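PDB 4ECL: serine racemase from Enterococcus faecalis, which belongs to the alanine racemase family, pairing an N-terminal TIM-barrel domain with a C-terminal beta domain in its cytoplasmic portion. Local coordinates for residues L104-N114 and K142-I152. Residues are numbered along the deposited sequence; the frame is centred on the assembly and turned at random.
Sequences LIDYRYSLLLN and KILAAFSLKHI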
ATOM      1  N   LEU A 104     -19.041   4.661  19.877  1.00 30.49           N
ATOM      2  CA  LEU A 104     -20.073   3.656  20.129  1.00 26.67           C
ATOM      3  C   LEU A 104     -20.762   3.297  18.816  1.00 20.55           C
ATOM      4  O   LEU A 104     -21.597   4.046  18.309  1.00 20.37           O
ATOM      5  CB  LEU A 104     -21.091   4.175  21.152  1.00 22.84           C
ATOM      6  CG  LEU A 104     -20.466   4.515  22.502  1.00 24.76           C
ATOM      7  CD1 LEU A 104     -21.524   4.965  23.497  1.00 30.56           C
ATOM      8  CD2 LEU A 104     -19.697   3.304  23.035  1.00 27.64           C
ATOM      9  N   ILE A 105     -20.415   2.144  18.267  1.00 16.93           N
ATOM     10  CA  ILE A 105     -20.848   1.813  16.922  1.00 23.35           C
ATOM     11  C   ILE A 105     -22.263   1.259  16.853  1.00 23.42           C
ATOM     12  O   ILE A 105     -22.894   1.344  15.798  1.00 22.45           O
ATOM     13  CB  ILE A 105     -19.891   0.828  16.250  1.00 25.05           C
ATOM     14  CG1 ILE A 105     -19.860  -0.494  17.027  1.00 28.65           C
ATOM     15  CG2 ILE A 105     -18.507   1.460  16.113  1.00 17.57           C
ATOM     16  CD1 ILE A 105     -19.226  -1.640  16.255  1.00 34.27           C
ATOM     17  N   ASP A 106     -22.729   0.680  17.966  1.00 26.17           N
ATOM     18  CA  ASP A 106     -24.139   0.312  18.162  1.00 28.30           C
ATOM     19  C   ASP A 106     -24.473  -0.068  19.624  1.00 27.71           C
ATOM     20  O   ASP A 106     -23.593  -0.113  20.486  1.00 27.09           O
ATOM     21  CB  ASP A 106     -24.608  -0.754  17.155  1.00 32.37           C
ATOM     22  CG  ASP A 106     -24.159  -2.164  17.511  1.00 33.76           C
ATOM     23  OD1 ASP A 106     -23.408  -2.356  18.487  1.00 36.96           O
ATOM     24  OD2 ASP A 106     -24.563  -3.099  16.786  1.00 32.68           O
ATOM     25  N   TYR A 107     -25.743  -0.331  19.901  1.00 31.05           N
ATOM     26  CA  TYR A 107     -26.174  -0.596  21.274  1.00 37.93           C
ATOM     27  C   TYR A 107     -25.491  -1.817  21.927  1.00 36.45           C
ATOM     28  O   TYR A 107     -24.845  -1.693  22.975  1.00 35.56           O
ATOM     29  CB  TYR A 107     -27.701  -0.711  21.354  1.00 44.48           C
ATOM     30  CG  TYR A 107     -28.213  -0.773  22.773  1.00 51.11           C
ATOM     31  CD1 TYR A 107     -27.990   0.279  23.655  1.00 51.41           C
ATOM     32  CD2 TYR A 107     -28.909  -1.878  23.234  1.00 50.35           C
ATOM     33  CE1 TYR A 107     -28.439   0.227  24.953  1.00 52.24           C
ATOM     34  CE2 TYR A 107     -29.363  -1.939  24.529  1.00 55.46           C
ATOM     35  CZ  TYR A 107     -29.126  -0.885  25.387  1.00 59.46           C
ATOM     36  OH  TYR A 107     -29.587  -0.943  26.684  1.00 67.41           O
ATOM     37  N   ARG A 108     -25.637  -2.985  21.308  1.00 29.48           N
ATOM     38  CA  ARG A 108     -24.961  -4.205  21.757  1.00 37.44           C
ATOM     39  C   ARG A 108     -23.470  -3.981  22.061  1.00 36.16           C
ATOM     40  O   ARG A 108     -22.940  -4.464  23.073  1.00 29.05           O
ATOM     41  CB  ARG A 108     -25.123  -5.296  20.695  1.00 46.84           C
ATOM     42  CG  ARG A 108     -24.296  -6.557  20.913  1.00 57.34           C
ATOM     43  CD  ARG A 108     -24.656  -7.613  19.866  1.00 60.69           C
ATOM     44  NE  ARG A 108     -26.101  -7.825  19.836  1.00 62.94           N
ATOM     45  CZ  ARG A 108     -26.734  -8.744  20.562  1.00 63.57           C
ATOM     46  NH1 ARG A 108     -26.047  -9.551  21.361  1.00 60.61           N
ATOM     47  NH2 ARG A 108     -28.053  -8.861  20.482  1.00 66.18           N
ATOM     48  N   TYR A 109     -22.797  -3.237  21.190  1.00 32.72           N
ATOM     49  CA  TYR A 109     -21.389  -2.930  21.407  1.00 28.51           C
ATOM     50  C   TYR A 109     -21.231  -2.109  22.682  1.00 27.73           C
ATOM     51  O   TYR A 109     -20.387  -2.414  23.538  1.00 28.42           O
ATOM     52  CB  TYR A 109     -20.814  -2.169  20.216  1.00 27.01           C
ATOM     53  CG  TYR A 109     -19.382  -1.731  20.421  1.00 27.40           C
ATOM     54  CD1 TYR A 109     -18.328  -2.631  20.274  1.00 25.65           C
ATOM     55  CD2 TYR A 109     -19.084  -0.424  20.775  1.00 29.02           C
ATOM     56  CE1 TYR A 109     -17.012  -2.228  20.466  1.00 28.89           C
ATOM     57  CE2 TYR A 109     -17.779  -0.015  20.969  1.00 33.79           C
ATOM     58  CZ  TYR A 109     -16.747  -0.917  20.813  1.00 30.96           C
ATOM     59  OH  TYR A 109     -15.454  -0.494  21.020  1.00 26.72           O
ATOM     60  N   SER A 110     -22.067  -1.083  22.805  1.00 20.91           N
ATOM     61  CA  SER A 110     -22.025  -0.178  23.940  1.00 29.44           C
ATOM     62  C   SER A 110     -22.164  -0.918  25.267  1.00 37.61           C
ATOM     63  O   SER A 110     -21.462  -0.620  26.235  1.00 38.43           O
ATOM     64  CB  SER A 110     -23.124   0.871  23.810  1.00 30.67           C
ATOM     65  OG  SER A 110     -22.869   1.732  22.715  1.00 36.62           O
ATOM     66  N   LEU A 111     -23.067  -1.893  25.301  1.00 39.17           N
ATOM     67  CA  LEU A 111     -23.311  -2.663  26.514  1.00 39.24           C
ATOM     68  C   LEU A 111     -22.097  -3.500  26.868  1.00 35.46           C
ATOM     69  O   LEU A 111     -21.655  -3.510  28.019  1.00 34.80           O
ATOM     70  CB  LEU A 111     -24.529  -3.567  26.335  1.00 39.89           C
ATOM     71  CG  LEU A 111     -25.889  -2.872  26.273  1.00 45.45           C
ATOM     72  CD1 LEU A 111     -26.991  -3.913  26.198  1.00 42.45           C
ATOM     73  CD2 LEU A 111     -26.111  -1.963  27.478  1.00 49.30           C
ATOM     74  N   LEU A 112     -21.561  -4.184  25.859  1.00 30.89           N
ATOM     75  CA  LEU A 112     -20.416  -5.072  26.017  1.00 29.20           C
ATOM     76  C   LEU A 112     -19.152  -4.342  26.472  1.00 39.84           C
ATOM     77  O   LEU A 112     -18.380  -4.863  27.284  1.00 44.22           O
ATOM     78  CB  LEU A 112     -20.152  -5.812  24.706  1.00 28.41           C
ATOM     79  CG  LEU A 112     -19.127  -6.945  24.713  1.00 36.74           C
ATOM     80  CD1 LEU A 112     -19.450  -7.957  25.792  1.00 41.86           C
ATOM     81  CD2 LEU A 112     -19.100  -7.625  23.358  1.00 41.06           C
ATOM     82  N   LEU A 113     -18.932  -3.147  25.935  1.00 37.15           N
ATOM     83  CA  LEU A 113     -17.796  -2.338  26.356  1.00 35.71           C
ATOM     84  C   LEU A 113     -17.958  -1.876  27.807  1.00 33.83           C
ATOM     85  O   LEU A 113     -16.982  -1.831  28.568  1.00 30.53           O
ATOM     86  CB  LEU A 113     -17.637  -1.117  25.437  1.00 37.00           C
ATOM     87  CG  LEU A 113     -16.380  -0.276  25.659  1.00 32.73           C
ATOM     88  CD1 LEU A 113     -15.137  -1.060  25.278  1.00 30.68           C
ATOM     89  CD2 LEU A 113     -16.456   1.023  24.879  1.00 32.53           C
ATOM     90  N   ASN A 114     -19.193  -1.531  28.174  1.00 33.50           N
ATOM     91  CA  ASN A 114     -19.520  -1.095  29.532  1.00 37.66           C
ATOM     92  C   ASN A 114     -19.249  -2.201  30.547  1.00 45.81           C
ATOM     93  O   ASN A 114     -18.757  -1.944  31.649  1.00 48.05           O
ATOM     94  CB  ASN A 114     -20.989  -0.670  29.612  1.00 36.78           C
ATOM     95  CG  ASN A 114     -21.371  -0.102  30.976  1.00 40.91           C
ATOM     96  OD1 ASN A 114     -20.665   0.739  31.538  1.00 43.99           O
ATOM     97  ND2 ASN A 114     -22.497  -0.561  31.511  1.00 37.74           N
ATOM     98  N   LYS A 142     -32.623   2.944  22.548  1.00 33.57           N
ATOM     99  CA  LYS A 142     -31.278   2.398  22.694  1.00 37.23           C
ATOM    100  C   LYS A 142     -30.231   3.514  22.796  1.00 35.09           C
ATOM    101  O   LYS A 142     -29.292   3.429  23.588  1.00 39.81           O
ATOM    102  CB  LYS A 142     -30.965   1.433  21.551  1.00 39.54           C
ATOM    103  CG  LYS A 142     -31.963   0.276  21.467  1.00 35.36           C
ATOM    104  CD  LYS A 142     -31.637  -0.668  20.316  1.00 36.85           C
ATOM    105  CE  LYS A 142     -32.679  -1.783  20.181  1.00 36.99           C
ATOM    106  NZ  LYS A 142     -32.403  -2.626  18.979  1.00 35.20           N
ATOM    107  N   ILE A 143     -30.417   4.574  22.018  1.00 30.63           N
ATOM    108  CA  ILE A 143     -29.518   5.726  22.064  1.00 31.74           C
ATOM    109  C   ILE A 143     -29.525   6.376  23.449  1.00 38.45           C
ATOM    110  O   ILE A 143     -28.470   6.630  24.043  1.00 38.54           O
ATOM    111  CB  ILE A 143     -29.892   6.773  20.993  1.00 32.32           C
ATOM    112  CG1 ILE A 143     -29.677   6.187  19.592  1.00 33.86           C
ATOM    113  CG2 ILE A 143     -29.052   8.054  21.164  1.00 31.16           C
ATOM    114  CD1 ILE A 143     -30.385   6.953  18.484  1.00 32.85           C
ATOM    115  N   LEU A 144     -30.723   6.633  23.966  1.00 37.16           N
ATOM    116  CA  LEU A 144     -30.862   7.260  25.269  1.00 31.32           C
ATOM    117  C   LEU A 144     -30.287   6.354  26.361  1.00 33.39           C
ATOM    118  O   LEU A 144     -29.652   6.824  27.306  1.00 36.41           O
ATOM    119  CB  LEU A 144     -32.335   7.599  25.538  1.00 39.21           C
ATOM    120  CG  LEU A 144     -32.642   8.200  26.907  1.00 41.40           C
ATOM    121  CD1 LEU A 144     -31.850   9.480  27.124  1.00 40.74           C
ATOM    122  CD2 LEU A 144     -34.137   8.445  27.052  1.00 46.35           C
ATOM    123  N   ALA A 145     -30.506   5.051  26.219  1.00 36.53           N
ATOM    124  CA  ALA A 145     -29.969   4.077  27.162  1.00 38.86           C
ATOM    125  C   ALA A 145     -28.440   4.110  27.201  1.00 38.63           C
ATOM    126  O   ALA A 145     -27.828   3.913  28.258  1.00 35.17           O
ATOM    127  CB  ALA A 145     -30.470   2.681  26.822  1.00 36.04           C
ATOM    128  N   ALA A 146     -27.822   4.385  26.051  1.00 36.40           N
ATOM    129  CA  ALA A 146     -26.371   4.435  25.975  1.00 33.34           C
ATOM    130  C   ALA A 146     -25.841   5.600  26.801  1.00 37.31           C
ATOM    131  O   ALA A 146     -24.671   5.622  27.187  1.00 34.94           O
ATOM    132  CB  ALA A 146     -25.920   4.555  24.532  1.00 33.12           C
ATOM    133  N   PHE A 147     -26.709   6.572  27.072  1.00 30.85           N
ATOM    134  CA  PHE A 147     -26.341   7.714  27.903  1.00 37.44           C
ATOM    135  C   PHE A 147     -26.462   7.416  29.400  1.00 37.64           C
ATOM    136  O   PHE A 147     -26.203   8.284  30.236  1.00 35.90           O
ATOM    137  CB  PHE A 147     -27.203   8.927  27.559  1.00 39.82           C
ATOM    138  CG  PHE A 147     -26.706   9.707  26.386  1.00 37.38           C
ATOM    139  CD1 PHE A 147     -25.750  10.696  26.555  1.00 29.74           C
ATOM    140  CD2 PHE A 147     -27.199   9.464  25.113  1.00 37.33           C
ATOM    141  CE1 PHE A 147     -25.284  11.420  25.479  1.00 24.84           C
ATOM    142  CE2 PHE A 147     -26.735  10.184  24.026  1.00 31.35           C
ATOM    143  CZ  PHE A 147     -25.775  11.171  24.210  1.00 28.26           C
ATOM    144  N   SER A 148     -26.865   6.194  29.729  1.00 37.45           N
ATOM    145  CA  SER A 148     -27.000   5.786  31.118  1.00 45.34           C
ATOM    146  C   SER A 148     -26.149   4.568  31.455  1.00 44.35           C
ATOM    147  O   SER A 148     -26.479   3.809  32.364  1.00 48.45           O
ATOM    148  CB  SER A 148     -28.471   5.506  31.451  1.00 50.75           C
ATOM    149  OG  SER A 148     -29.273   6.639  31.166  1.00 55.46           O
ATOM    150  N   LEU A 149     -25.056   4.376  30.729  1.00 40.79           N
ATOM    151  CA  LEU A 149     -24.118   3.305  31.056  1.00 39.99           C
ATOM    152  C   LEU A 149     -23.080   3.764  32.079  1.00 45.82           C
ATOM    153  O   LEU A 149     -22.456   4.815  31.926  1.00 48.41           O
ATOM    154  CB  LEU A 149     -23.450   2.777  29.795  1.00 30.45           C
ATOM    155  CG  LEU A 149     -24.459   2.108  28.869  1.00 33.57           C
ATOM    156  CD1 LEU A 149     -23.883   1.874  27.490  1.00 35.79           C
ATOM    157  CD2 LEU A 149     -24.908   0.799  29.492  1.00 41.48           C
ATOM    158  N   LYS A 150     -22.909   2.955  33.119  1.00 47.22           N
ATOM    159  CA  LYS A 150     -22.104   3.292  34.294  1.00 49.97           C
ATOM    160  C   LYS A 150     -20.639   3.650  34.011  1.00 51.77           C
ATOM    161  O   LYS A 150     -20.081   4.552  34.643  1.00 57.28           O
ATOM    162  CB  LYS A 150     -22.186   2.131  35.294  1.00 54.38           C
ATOM    163  CG  LYS A 150     -21.160   2.132  36.409  1.00 57.99           C
ATOM    164  CD  LYS A 150     -21.349   0.876  37.254  1.00 68.24           C
ATOM    165  CE  LYS A 150     -20.340   0.776  38.386  1.00 73.94           C
ATOM    166  NZ  LYS A 150     -20.536  -0.483  39.164  1.00 76.93           N
ATOM    167  N   HIS A 151     -20.015   2.959  33.064  1.00 41.17           N
ATOM    168  CA  HIS A 151     -18.591   3.159  32.828  1.00 32.82           C
ATOM    169  C   HIS A 151     -18.285   3.933  31.555  1.00 35.89           C
ATOM    170  O   HIS A 151     -17.125   4.245  31.280  1.00 37.52           O
ATOM    171  CB  HIS A 151     -17.861   1.817  32.819  1.00 29.06           C
ATOM    172  CG  HIS A 151     -17.877   1.116  34.141  1.00 39.07           C
ATOM    173  ND1 HIS A 151     -17.091   1.514  35.202  1.00 44.17           N
ATOM    174  CD2 HIS A 151     -18.584   0.047  34.576  1.00 44.37           C
ATOM    175  CE1 HIS A 151     -17.312   0.720  36.233  1.00 46.09           C
ATOM    176  NE2 HIS A 151     -18.214  -0.180  35.881  1.00 46.82           N
ATOM    177  N   ILE A 152     -19.322   4.235  30.780  1.00 35.65           N
ATOM    178  CA  ILE A 152     -19.153   4.973  29.533  1.00 35.46           C
ATOM    179  C   ILE A 152     -19.607   6.414  29.707  1.00 38.08           C
ATOM    180  O   ILE A 152     -20.781   6.659  29.977  1.00 38.84           O
ATOM    181  CB  ILE A 152     -19.992   4.359  28.396  1.00 35.30           C
ATOM    182  CG1 ILE A 152     -19.749   2.854  28.283  1.00 36.02           C
ATOM    183  CG2 ILE A 152     -19.715   5.067  27.078  1.00 33.84           C
ATOM    184  CD1 ILE A 152     -18.313   2.445  28.304  1.00 35.17           C
TER
HETATM  185  O   HOH W   1     -24.860   0.355  33.824  1.00 33.92           O
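Tyr107 lays one face of its ring over the aliphatic start of Lys142, whose CB stands 4.1 Å from the centroid of the Tyr107 ring in a CH-pi contact. The pair illustrates how neighbouring helices pack on the outside of a TIM barrel: helix 107-114 follows strand 101-104, helix 140-146 comes between strands 120-127 and 152-158, and the axes of segments 107-114 and 142-146 run in nearly the same direction, 21° apart. With its CG anti to the backbone N (chi1 -171°), the tyrosine reaches across to the second helix, and CE1 of its ring lies 3.7 Å from Ala145 CB. Leu111 CG sits above the opposite face of the Tyr107 ring, toward its rim, so aliphatic carbons flank both faces.

In the loop leading to strand 152-158, Leu149 packs against helix 107-114. Its two methyls divide the work: CD1 sits against the CB and carbonyl oxygen of Ser110, while CD2 touches Leu111 CD2 at 3.6 Å. Deeper in, at the start of strand 152-158, Ile152 spans Leu104 and Leu113, its CG2 4.0 Å from Leu104 CD1; it also touches Ala122 of the neighbouring strand 120-127 and so seats helix 107-114 on the barrel wall.

Asn114 closes the contact at the last turn, its amide crossing Leu149 with ND2 near CD2. A weakly bound water bridges Asn114 ND2 and Lys150 N, while the His151 ring directs ND1 to Asp119. The direct polar link is made by the amide oxygen: His151 N donates to Asn114 OD1 at 2.8 Å, in the carbonyl plane, with an N-H...O angle of 153°.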